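Local coordinates for nucleotidyl transferase (Methanothermobacter thermautotrophicus, PDB 6PLJ), which probably transfers nucleotidyl groups through a MobA-like NTP transferase domain, possibly in pseudomurein cell-wall synthesis, at residues A32-R37 and P105-L110; I79-H84 and S111-R116. All blocks are in the same frame, centred on the assembly; numbering follows the deposited sequence. Where two conformers were deposited one is given.

Contact 1 of 2, residues A32-R37 and P105-L110. With EDO (1,2-ethanediol), chain D; EDO (1,2-ethanediol), chain F.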
# COMPACT_ATOMS: atom_id res chain seq x y z
N ALA A 32 -9.12 -2.04 -1.25
CA ALA A 32 -10.29 -2.68 -1.87
C ALA A 32 -10.45 -4.16 -1.59
O ALA A 32 -11.47 -4.73 -1.98
CB ALA A 32 -10.27 -2.46 -3.37
N GLY A 33 -9.47 -4.81 -0.98
CA GLY A 33 -9.47 -6.25 -0.87
C GLY A 33 -10.18 -6.79 0.35
O GLY A 33 -10.46 -6.07 1.31
N ARG A 34 -10.44 -8.10 0.31
CA ARG A 34 -10.94 -8.81 1.48
C ARG A 34 -9.77 -9.02 2.44
O ARG A 34 -8.59 -8.87 2.09
CB ARG A 34 -11.55 -10.16 1.10
CG ARG A 34 -12.87 -10.07 0.36
CD ARG A 34 -13.36 -11.48 0.04
NE ARG A 34 -12.48 -12.15 -0.89
CZ ARG A 34 -12.52 -12.04 -2.23
NH1 ARG A 34 -13.44 -11.31 -2.84
NH2 ARG A 34 -11.62 -12.69 -2.95
N GLY A 35 -10.11 -9.37 3.67
CA GLY A 35 -9.14 -9.79 4.66
C GLY A 35 -9.78 -10.84 5.52
O GLY A 35 -10.02 -10.65 6.71
N SER A 36 -10.08 -11.97 4.90
CA SER A 36 -10.86 -13.01 5.55
C SER A 36 -10.10 -13.66 6.71
O SER A 36 -10.70 -13.94 7.76
CB SER A 36 -11.33 -14.04 4.53
OG SER A 36 -10.25 -14.61 3.82
N ARG A 37 -8.80 -13.87 6.53
CA ARG A 37 -7.96 -14.50 7.56
C ARG A 37 -7.98 -13.70 8.85
O ARG A 37 -8.15 -14.27 9.95
CB ARG A 37 -6.53 -14.68 7.04
CG ARG A 37 -5.60 -15.45 7.97
CD ARG A 37 -6.10 -16.83 8.25
NE ARG A 37 -6.85 -16.92 9.50
CZ ARG A 37 -7.46 -18.01 9.94
NH1 ARG A 37 -7.47 -19.14 9.21
NH2 ARG A 37 -8.09 -17.97 11.10
N PRO A 105 -16.49 -4.40 -11.41
CA PRO A 105 -16.78 -5.30 -10.27
C PRO A 105 -15.75 -5.31 -9.15
O PRO A 105 -14.59 -4.96 -9.37
CB PRO A 105 -16.83 -6.69 -10.94
CG PRO A 105 -15.93 -6.55 -12.13
CD PRO A 105 -16.21 -5.16 -12.64
N VAL A 106 -16.18 -5.72 -7.95
CA VAL A 106 -15.30 -5.69 -6.77
C VAL A 106 -14.33 -6.84 -6.63
O VAL A 106 -13.35 -6.71 -5.92
CB VAL A 106 -16.05 -5.58 -5.40
CG1 VAL A 106 -16.85 -4.31 -5.31
CG2 VAL A 106 -16.90 -6.83 -5.10
N ASP A 107 -14.58 -7.98 -7.26
CA ASP A 107 -13.73 -9.13 -7.01
C ASP A 107 -12.54 -9.12 -7.98
O ASP A 107 -12.47 -9.94 -8.90
CB ASP A 107 -14.53 -10.42 -7.05
CG ASP A 107 -13.69 -11.64 -6.75
OD1 ASP A 107 -12.94 -11.64 -5.77
OD2 ASP A 107 -13.76 -12.61 -7.54
N VAL A 108 -11.62 -8.18 -7.77
CA VAL A 108 -10.39 -8.08 -8.57
C VAL A 108 -9.17 -8.10 -7.65
O VAL A 108 -9.24 -7.69 -6.50
CB VAL A 108 -10.36 -6.83 -9.50
CG1 VAL A 108 -11.59 -6.83 -10.41
CG2 VAL A 108 -10.27 -5.52 -8.72
N PRO A 109 -8.04 -8.62 -8.15
CA PRO A 109 -6.86 -8.72 -7.31
C PRO A 109 -6.12 -7.39 -7.14
O PRO A 109 -6.49 -6.38 -7.78
CB PRO A 109 -6.00 -9.73 -8.05
CG PRO A 109 -6.33 -9.48 -9.47
CD PRO A 109 -7.81 -9.21 -9.48
N LEU A 110 -5.10 -7.42 -6.30
CA LEU A 110 -4.35 -6.21 -5.91
C LEU A 110 -3.79 -5.47 -7.10
O LEU A 110 -3.89 -4.25 -7.17
CB LEU A 110 -3.21 -6.57 -4.95
CG LEU A 110 -2.37 -5.40 -4.44
CD1 LEU A 110 -3.27 -4.39 -3.74
CD2 LEU A 110 -1.26 -5.86 -3.50
C1 EDO D . -9.40 -9.94 -2.89
O1 EDO D . -8.77 -9.47 -1.70
C2 EDO D . -10.63 -9.10 -3.18
O2 EDO D . -10.93 -9.16 -4.57
C1 EDO F . -6.39 -3.78 -2.44
O1 EDO F . -7.31 -3.24 -3.16
C2 EDO F . -6.51 -3.54 -1.06
O2 EDO F . -5.27 -3.89 -0.55
O HOH W 1 -9.98 -6.06 -4.61
O HOH W 2 -10.90 -13.16 -5.63

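Contact 2 of 2, residues I79-H84 and S111-R116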
# COMPACT_ATOMS: atom_id res chain seq x y z
N ILE A 79 -5.01 9.01 -4.42
CA ILE A 79 -6.12 8.22 -4.92
C ILE A 79 -6.27 7.04 -3.98
O ILE A 79 -5.27 6.45 -3.59
CB ILE A 79 -5.83 7.70 -6.36
CG1 ILE A 79 -6.01 8.83 -7.39
CG2 ILE A 79 -6.79 6.58 -6.75
CD1 ILE A 79 -5.19 10.06 -7.20
N VAL A 80 -7.50 6.71 -3.61
CA VAL A 80 -7.74 5.52 -2.81
C VAL A 80 -8.70 4.64 -3.58
O VAL A 80 -9.76 5.11 -4.01
CB VAL A 80 -8.34 5.83 -1.43
CG1 VAL A 80 -8.57 4.55 -0.66
CG2 VAL A 80 -7.44 6.77 -0.65
N VAL A 81 -8.31 3.38 -3.76
CA VAL A 81 -9.12 2.42 -4.51
C VAL A 81 -9.88 1.60 -3.50
O VAL A 81 -9.27 0.96 -2.64
CB VAL A 81 -8.26 1.53 -5.40
CG1 VAL A 81 -9.14 0.62 -6.25
CG2 VAL A 81 -7.38 2.39 -6.30
N THR A 82 -11.20 1.58 -3.64
CA THR A 82 -12.07 0.88 -2.71
C THR A 82 -12.83 -0.23 -3.43
O THR A 82 -12.83 -0.30 -4.66
CB THR A 82 -13.05 1.86 -2.03
OG1 THR A 82 -13.86 2.50 -3.02
CG2 THR A 82 -12.29 2.92 -1.22
N GLY A 83 -13.42 -1.13 -2.66
CA GLY A 83 -14.17 -2.23 -3.25
C GLY A 83 -14.88 -2.99 -2.15
O GLY A 83 -16.03 -2.72 -1.84
N HIS A 84 -14.15 -3.90 -1.53
CA HIS A 84 -14.69 -4.63 -0.41
C HIS A 84 -15.08 -3.71 0.72
O HIS A 84 -14.25 -2.93 1.22
CB HIS A 84 -13.72 -5.67 0.11
CG HIS A 84 -14.34 -6.54 1.14
ND1 HIS A 84 -15.41 -7.36 0.85
CD2 HIS A 84 -14.09 -6.69 2.46
CE1 HIS A 84 -15.79 -7.98 1.95
NE2 HIS A 84 -15.00 -7.61 2.93
N SER A 111 -3.20 -6.19 -8.05
CA SER A 111 -2.62 -5.55 -9.24
C SER A 111 -3.68 -4.78 -10.03
O SER A 111 -3.41 -3.68 -10.50
CB SER A 111 -1.89 -6.57 -10.12
OG SER A 111 -2.78 -7.51 -10.66
N ALA A 112 -4.89 -5.33 -10.13
CA ALA A 112 -6.00 -4.66 -10.82
C ALA A 112 -6.49 -3.44 -10.06
O ALA A 112 -6.90 -2.46 -10.68
CB ALA A 112 -7.15 -5.63 -11.04
N SER A 113 -6.52 -3.52 -8.73
CA SER A 113 -6.87 -2.37 -7.89
C SER A 113 -5.86 -1.27 -8.09
O SER A 113 -6.23 -0.12 -8.28
CB SER A 113 -6.93 -2.71 -6.40
OG SER A 113 -7.99 -3.59 -6.18
N LEU A 114 -4.58 -1.62 -8.05
CA LEU A 114 -3.55 -0.61 -8.31
C LEU A 114 -3.73 -0.02 -9.70
O LEU A 114 -3.63 1.19 -9.86
CB LEU A 114 -2.15 -1.16 -8.13
CG LEU A 114 -1.77 -1.49 -6.70
CD1 LEU A 114 -0.38 -2.11 -6.69
CD2 LEU A 114 -1.80 -0.25 -5.82
N LEU A 115 -4.03 -0.85 -10.69
CA LEU A 115 -4.22 -0.34 -12.04
C LEU A 115 -5.38 0.64 -12.13
O LEU A 115 -5.28 1.68 -12.78
CB LEU A 115 -4.46 -1.49 -13.02
CG LEU A 115 -4.68 -1.11 -14.47
CD1 LEU A 115 -3.50 -0.34 -15.04
CD2 LEU A 115 -4.91 -2.40 -15.27
N ARG A 116 -6.46 0.32 -11.46
CA ARG A 116 -7.62 1.25 -11.45
C ARG A 116 -7.20 2.60 -10.86
O ARG A 116 -7.65 3.58 -11.30
CB ARG A 116 -8.75 0.63 -10.63
CG ARG A 116 -9.95 1.55 -10.52
CD ARG A 116 -10.74 1.59 -11.80
NE ARG A 116 -12.16 1.83 -11.55
CZ ARG A 116 -12.78 3.00 -11.57
NH1 ARG A 116 -12.15 4.12 -11.87
NH2 ARG A 116 -14.08 3.03 -11.32

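Contact 1 of 2, residues A32-R37 and P105-L110
The Arg34 side chain runs extended through chi2 and then bends at chi3 (-65°), which swings its guanidinium back toward Asp107; Asp107 in turn holds CG opposite its backbone N (chi1 -179°) and offers OD1. The result is a salt bridge in which both end nitrogens of Arg34 grip a single carboxylate oxygen. Arg34 NH1 makes the shorter and straighter bond to Asp107 OD1, at 3.0 Å, and Arg34 NH2 the longer one, at 3.3 Å. OD1 lies in the guanidinium plane, but the carboxylate is turned 43° from it, and both nitrogens arrive from the same face of the acid. Water 2 ties the pair further, accepting from Arg34 NH2 at 2.8 Å and donating to Asp107 OD1. One face of the guanidinium carries the 1,2-ethanediol of chain D, probably from the crystallisation liquor, with C2 3.4 Å above the plane. That diol spans the two segments: Arg34 N donates to its O1 at 3.0 Å, and its O2 donates to Val108 O, also at 3.0 Å. This is a surface contact of one salt bridge, supplemented by a diol and waters. Residues 32-35 form the glycine-containing turn between strand 25-31 and helix 36-44, probably corresponding to the nucleotide-binding loop of this family, and Asp107 faces it from the connection between strand 99-102 and helix 110-120.

Contact 2 of 2, residues I79-H84 and S111-R116
Val81 pushes its two methyl groups against the backbone carbonyl of Ser113, where the strand and the helix come closest, with their CA atoms 6.3 Å apart. Val81 CG2 lies 3.4 Å from Ser113 O and CG1 3.6 Å from the same oxygen, so the fork of the valine straddles the carbonyl. With CG1 opposite the backbone N (chi1 -175°), that methyl also reaches along the helix to Ser113 CB, at 4.0 Å. The touch is purely van der Waals, and both residues are buried; consistent with the short Ser113 side chain, the helix backbone lies close to the strand here. The polar end of Ser113 is occupied elsewhere: OG is hydrogen-bonded to Asn103 ND2 and to O1 of the chain F 1,2-ethanediol, a molecule probably from the crystallisation liquor that may nonetheless mark a pocket.

The other side of the contact is looser. One helical turn on, Arg116 offers the first two carbons of its side chain, CB and CG each 4.4 Å from Val81 CG1, and the residue is partly exposed. Its side chain lies against Val101 and Asn103, continuing the cover beyond Val81 toward the edge of the sheet.

Within the fold, this is a helix packed on the parallel part of the mixed sheet. Strand 77-82 runs between strands 99-102 and 25-31, with Val81 also touching Val101 and Val28, while Leu114 extends the helix packing to Val28 and Ala30. Helix 110-120 is the connecting helix of a beta-alpha-beta crossover from edge strand 99-102 to strand 125-130, and passes over the two strands between them.

From the N terminus, the chain leaves strand 25-31 through residues 32-37, then reaches strand 77-82, strand 99-102 and, through 105-110, helix 110-120. Contact 1 closes a loop of 67 intervening residues and contact 2 one of 26. Their segments alternate along the chain, so the two loops cross, and 105-110 runs straight into 111-116. The first segments are joined too: Ala32 O lies 2.8 Å from His84 N, a probable hydrogen bond, and Ala32 CB packs on the backbone at Thr82 and Gly83. Contact 1 joins the loop after strand 25-31 to the one leading into helix 110-120, and contact 2 packs strand 77-82 on that helix.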